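Local structure of response regulator aspartate phosphatase H (Bacillus subtilis, 3Q15) at residues Lys100-Glu111 against Ala120-Leu131. The protein dephosphorylates the sporulation phosphotransferase Spo0F and also acts on the response regulator ComA, helping to separate competence and sporulation in time. Numbering follows the deposited sequence.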
loop_
_atom_site.group_PDB
_atom_site.type_symbol
_atom_site.label_atom_id
_atom_site.label_comp_id
_atom_site.label_asym_id
_atom_site.label_seq_id
_atom_site.Cartn_x
_atom_site.Cartn_y
_atom_site.Cartn_z
ATOM N N LYS A 100 -22.874 1.603 4.748
ATOM C CA LYS A 100 -21.642 2.232 5.185
ATOM C C LYS A 100 -20.476 1.745 4.333
ATOM O O LYS A 100 -19.618 2.530 3.935
ATOM C CB LYS A 100 -21.382 1.934 6.661
ATOM C CG LYS A 100 -20.161 2.636 7.227
ATOM C CD LYS A 100 -20.064 2.439 8.731
ATOM C CE LYS A 100 -18.984 3.325 9.336
ATOM N NZ LYS A 100 -18.880 3.144 10.812
ATOM N N TYR A 101 -20.457 0.446 4.050
ATOM C CA TYR A 101 -19.384 -0.154 3.267
ATOM C C TYR A 101 -19.344 0.421 1.858
ATOM O O TYR A 101 -18.280 0.774 1.347
ATOM C CB TYR A 101 -19.547 -1.675 3.197
ATOM C CG TYR A 101 -18.708 -2.317 2.111
ATOM C CD1 TYR A 101 -19.277 -2.711 0.908
ATOM C CD2 TYR A 101 -17.344 -2.510 2.285
ATOM C CE1 TYR A 101 -18.514 -3.293 -0.087
ATOM C CE2 TYR A 101 -16.574 -3.087 1.296
ATOM C CZ TYR A 101 -17.161 -3.479 0.113
ATOM O OH TYR A 101 -16.387 -4.058 -0.871
ATOM N N TYR A 102 -20.511 0.516 1.237
ATOM C CA TYR A 102 -20.613 1.057 -0.112
ATOM C C TYR A 102 -20.227 2.533 -0.179
ATOM O O TYR A 102 -19.505 2.947 -1.087
ATOM C CB TYR A 102 -22.026 0.851 -0.657
ATOM C CG TYR A 102 -22.257 -0.527 -1.240
ATOM C CD1 TYR A 102 -23.455 -1.198 -1.029
ATOM C CD2 TYR A 102 -21.283 -1.150 -2.011
ATOM C CE1 TYR A 102 -23.675 -2.453 -1.560
ATOM C CE2 TYR A 102 -21.493 -2.408 -2.550
ATOM C CZ TYR A 102 -22.696 -3.054 -2.318
ATOM O OH TYR A 102 -22.927 -4.302 -2.842
ATOM N N SER A 103 -20.708 3.326 0.774
ATOM C CA SER A 103 -20.436 4.759 0.758
ATOM C C SER A 103 -18.933 5.016 0.779
ATOM O O SER A 103 -18.439 5.889 0.073
ATOM C CB SER A 103 -21.119 5.471 1.933
ATOM O OG SER A 103 -20.570 5.056 3.176
ATOM N N LEU A 104 -18.221 4.239 1.589
ATOM C CA LEU A 104 -16.772 4.348 1.709
ATOM C C LEU A 104 -16.068 3.791 0.475
ATOM O O LEU A 104 -15.071 4.345 0.007
ATOM C CB LEU A 104 -16.290 3.602 2.956
ATOM C CG LEU A 104 -16.716 4.165 4.312
ATOM C CD1 LEU A 104 -16.482 3.147 5.418
ATOM C CD2 LEU A 104 -15.980 5.472 4.604
ATOM N N PHE A 105 -16.589 2.686 -0.046
ATOM C CA PHE A 105 -15.991 2.040 -1.203
ATOM C C PHE A 105 -16.051 2.950 -2.420
ATOM O O PHE A 105 -15.027 3.254 -3.028
ATOM C CB PHE A 105 -16.676 0.706 -1.512
ATOM C CG PHE A 105 -16.174 0.052 -2.771
ATOM C CD1 PHE A 105 -15.058 -0.775 -2.744
ATOM C CD2 PHE A 105 -16.805 0.279 -3.985
ATOM C CE1 PHE A 105 -14.586 -1.374 -3.905
ATOM C CE2 PHE A 105 -16.340 -0.315 -5.152
ATOM C CZ PHE A 105 -15.227 -1.144 -5.111
ATOM N N PHE A 106 -17.254 3.388 -2.770
ATOM C CA PHE A 106 -17.426 4.248 -3.933
ATOM C C PHE A 106 -16.770 5.614 -3.767
ATOM O O PHE A 106 -16.400 6.245 -4.752
ATOM C CB PHE A 106 -18.902 4.398 -4.280
ATOM C CG PHE A 106 -19.472 3.193 -4.950
ATOM C CD1 PHE A 106 -19.111 2.878 -6.249
ATOM C CD2 PHE A 106 -20.350 2.360 -4.281
ATOM C CE1 PHE A 106 -19.624 1.754 -6.874
ATOM C CE2 PHE A 106 -20.868 1.238 -4.900
ATOM C CZ PHE A 106 -20.505 0.934 -6.198
ATOM N N ARG A 107 -16.630 6.069 -2.527
ATOM C CA ARG A 107 -15.923 7.313 -2.269
ATOM C C ARG A 107 -14.438 7.124 -2.545
ATOM O O ARG A 107 -13.779 8.015 -3.081
ATOM C CB ARG A 107 -16.146 7.790 -0.831
ATOM C CG ARG A 107 -15.340 9.025 -0.465
ATOM C CD ARG A 107 -15.641 10.183 -1.403
ATOM N NE ARG A 107 -14.801 11.345 -1.131
ATOM C CZ ARG A 107 -15.138 12.341 -0.316
ATOM N NH1 ARG A 107 -16.304 12.323 0.315
ATOM N NH2 ARG A 107 -14.306 13.359 -0.134
ATOM N N GLY A 108 -13.919 5.958 -2.180
ATOM C CA GLY A 108 -12.540 5.611 -2.465
ATOM C C GLY A 108 -12.283 5.528 -3.958
ATOM O O GLY A 108 -11.270 6.022 -4.453
ATOM N N MET A 109 -13.208 4.905 -4.679
ATOM C CA MET A 109 -13.085 4.804 -6.128
ATOM C C MET A 109 -13.201 6.178 -6.792
ATOM O O MET A 109 -12.528 6.452 -7.782
ATOM C CB MET A 109 -14.125 3.836 -6.697
ATOM C CG MET A 109 -13.863 2.367 -6.364
ATOM S SD MET A 109 -12.242 1.803 -6.927
ATOM C CE MET A 109 -12.275 0.086 -6.416
ATOM N N TYR A 110 -14.048 7.042 -6.244
ATOM C CA TYR A 110 -14.170 8.400 -6.774
ATOM C C TYR A 110 -12.850 9.154 -6.647
ATOM O O TYR A 110 -12.406 9.820 -7.586
ATOM C CB TYR A 110 -15.287 9.165 -6.071
ATOM C CG TYR A 110 -15.434 10.601 -6.529
ATOM C CD1 TYR A 110 -16.097 10.912 -7.712
ATOM C CD2 TYR A 110 -14.918 11.647 -5.777
ATOM C CE1 TYR A 110 -16.236 12.232 -8.135
ATOM C CE2 TYR A 110 -15.051 12.967 -6.191
ATOM C CZ TYR A 110 -15.711 13.251 -7.370
ATOM O OH TYR A 110 -15.845 14.560 -7.784
ATOM N N GLU A 111 -12.225 9.047 -5.481
ATOM C CA GLU A 111 -10.929 9.664 -5.258
ATOM C C GLU A 111 -9.898 9.061 -6.202
ATOM O O GLU A 111 -9.081 9.775 -6.785
ATOM C CB GLU A 111 -10.501 9.500 -3.801
ATOM C CG GLU A 111 -11.435 10.197 -2.806
ATOM C CD GLU A 111 -11.424 11.718 -2.944
ATOM O OE1 GLU A 111 -10.486 12.261 -3.567
ATOM O OE2 GLU A 111 -12.354 12.373 -2.426
ATOM N N ALA A 120 -7.853 8.116 -1.693
ATOM C CA ALA A 120 -8.436 6.825 -2.060
ATOM C C ALA A 120 -8.038 5.721 -1.086
ATOM O O ALA A 120 -8.888 4.979 -0.598
ATOM C CB ALA A 120 -8.048 6.439 -3.487
ATOM N N ILE A 121 -6.743 5.617 -0.816
ATOM C CA ILE A 121 -6.222 4.612 0.108
ATOM C C ILE A 121 -6.934 4.694 1.458
ATOM O O ILE A 121 -7.373 3.680 2.009
ATOM C CB ILE A 121 -4.694 4.778 0.294
ATOM C CG1 ILE A 121 -3.969 4.475 -1.022
ATOM C CG2 ILE A 121 -4.168 3.885 1.410
ATOM C CD1 ILE A 121 -2.509 4.917 -1.052
ATOM N N GLY A 122 -7.056 5.912 1.974
ATOM C CA GLY A 122 -7.730 6.144 3.235
ATOM C C GLY A 122 -9.141 5.593 3.246
ATOM O O GLY A 122 -9.571 5.001 4.234
ATOM N N TYR A 123 -9.867 5.785 2.150
ATOM C CA TYR A 123 -11.225 5.256 2.055
ATOM C C TYR A 123 -11.221 3.741 1.866
ATOM O O TYR A 123 -12.061 3.038 2.431
ATOM C CB TYR A 123 -12.033 5.968 0.963
ATOM C CG TYR A 123 -12.488 7.352 1.389
ATOM C CD1 TYR A 123 -13.578 7.513 2.239
ATOM C CD2 TYR A 123 -11.820 8.490 0.960
ATOM C CE1 TYR A 123 -13.990 8.771 2.644
ATOM C CE2 TYR A 123 -12.223 9.749 1.355
ATOM C CZ TYR A 123 -13.305 9.886 2.197
ATOM O OH TYR A 123 -13.702 11.141 2.587
ATOM N N TYR A 124 -10.264 3.239 1.088
ATOM C CA TYR A 124 -10.113 1.797 0.916
ATOM C C TYR A 124 -9.923 1.113 2.265
ATOM O O TYR A 124 -10.519 0.072 2.529
ATOM C CB TYR A 124 -8.928 1.463 0.006
ATOM C CG TYR A 124 -9.130 1.808 -1.450
ATOM C CD1 TYR A 124 -10.403 1.938 -1.987
ATOM C CD2 TYR A 124 -8.041 2.006 -2.291
ATOM C CE1 TYR A 124 -10.584 2.258 -3.323
ATOM C CE2 TYR A 124 -8.213 2.324 -3.625
ATOM C CZ TYR A 124 -9.484 2.449 -4.136
ATOM O OH TYR A 124 -9.645 2.766 -5.466
ATOM N N ARG A 125 -9.080 1.700 3.111
ATOM C CA ARG A 125 -8.803 1.127 4.423
ATOM C C ARG A 125 -10.056 1.139 5.301
ATOM O O ARG A 125 -10.405 0.130 5.906
ATOM C CB ARG A 125 -7.656 1.871 5.107
ATOM C CG ARG A 125 -6.337 1.806 4.351
ATOM C CD ARG A 125 -5.840 0.370 4.230
ATOM N NE ARG A 125 -5.964 -0.333 5.501
ATOM C CZ ARG A 125 -5.076 -0.260 6.486
ATOM N NH1 ARG A 125 -3.986 0.479 6.344
ATOM N NH2 ARG A 125 -5.276 -0.929 7.613
ATOM N N GLU A 126 -10.735 2.280 5.358
ATOM C CA GLU A 126 -11.961 2.387 6.142
ATOM C C GLU A 126 -13.017 1.415 5.630
ATOM O O GLU A 126 -13.767 0.832 6.413
ATOM C CB GLU A 126 -12.509 3.821 6.127
ATOM C CG GLU A 126 -11.603 4.846 6.799
ATOM C CD GLU A 126 -11.253 4.472 8.232
ATOM O OE1 GLU A 126 -10.050 4.301 8.531
ATOM O OE2 GLU A 126 -12.176 4.355 9.065
ATOM N N ALA A 127 -13.070 1.244 4.313
ATOM C CA ALA A 127 -14.031 0.334 3.700
ATOM C C ALA A 127 -13.771 -1.111 4.123
ATOM O O ALA A 127 -14.700 -1.842 4.479
ATOM C CB ALA A 127 -13.998 0.468 2.183
ATOM N N GLU A 128 -12.505 -1.515 4.093
ATOM C CA GLU A 128 -12.135 -2.876 4.474
ATOM C C GLU A 128 -12.586 -3.216 5.899
ATOM O O GLU A 128 -13.009 -4.342 6.165
ATOM C CB GLU A 128 -10.627 -3.112 4.311
ATOM C CG GLU A 128 -10.218 -4.584 4.456
ATOM C CD GLU A 128 -8.734 -4.826 4.223
ATOM O OE1 GLU A 128 -8.051 -3.917 3.700
ATOM O OE2 GLU A 128 -8.247 -5.928 4.563
ATOM N N LYS A 129 -12.518 -2.242 6.805
ATOM C CA LYS A 129 -12.900 -2.476 8.204
ATOM C C LYS A 129 -14.363 -2.882 8.340
ATOM O O LYS A 129 -14.769 -3.428 9.366
ATOM C CB LYS A 129 -12.630 -1.242 9.071
ATOM C CG LYS A 129 -11.185 -0.769 9.080
ATOM C CD LYS A 129 -10.987 0.376 10.069
ATOM C CE LYS A 129 -9.756 1.207 9.727
ATOM N NZ LYS A 129 -8.525 0.379 9.601
ATOM N N GLU A 130 -15.154 -2.605 7.308
ATOM C CA GLU A 130 -16.572 -2.959 7.305
ATOM C C GLU A 130 -16.806 -4.395 6.842
ATOM O O GLU A 130 -17.856 -4.980 7.110
ATOM C CB GLU A 130 -17.369 -1.996 6.423
ATOM C CG GLU A 130 -17.374 -0.563 6.919
ATOM C CD GLU A 130 -17.896 -0.449 8.337
ATOM O OE1 GLU A 130 -17.365 0.386 9.099
ATOM O OE2 GLU A 130 -18.836 -1.195 8.686
ATOM N N LEU A 131 -15.826 -4.959 6.146
ATOM C CA LEU A 131 -15.944 -6.319 5.630
ATOM C C LEU A 131 -16.206 -7.371 6.709
ATOM O O LEU A 131 -17.057 -8.236 6.527
ATOM C CB LEU A 131 -14.712 -6.703 4.804
ATOM C CG LEU A 131 -14.675 -6.227 3.352
ATOM C CD1 LEU A 131 -15.873 -6.752 2.578
ATOM C CD2 LEU A 131 -14.633 -4.721 3.296
HETATM O O HOH W 1 -19.012 0.476 11.648
#
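Glu111 OE2 is gripped by two nitrogens of Arg107, which lies against the Tyr123 ring of the facing helix. Arg107 NE donates to Glu111 OE2 (3.0 Å), meeting the anti lone pair of that oxygen, and NH2 adds a longer bond in the guanidinium plane. The other oxygen, OE1, bonds Gln114. The two segments form the antiparallel helical hairpin of the predicted first TPR repeat, crossing at -161° with axes 7.8 Å apart. Tyr123 is the knob, set among Leu104, Arg107, Gly108 and Glu111. Arg107 CG, anti to the backbone N (chi1 175°), makes a CH-pi contact over the ring face, 3.4 Å from its centroid. Tyr123 OH lies over the guanidinium face. An alanine in place of Arg107 would probably lose the CH-pi contact and leave Glu111 OE2 without its charged mate. Leu104 CD2 meets the ring at its edge. Gly108, with no side chain, lets the backbones approach to 4.3 Å between Gly108 CA and Ala120 CA. At the open end of the hairpin, Lys100 NZ forms a long salt bridge with Glu130 OE1, and one water bridges both atoms. Met109 SD makes a Met-aromatic contact at the Tyr124 ring edge, 3.1 Å from Tyr124 OH, a hydroxyl with no hydrogen-bond partner in the model.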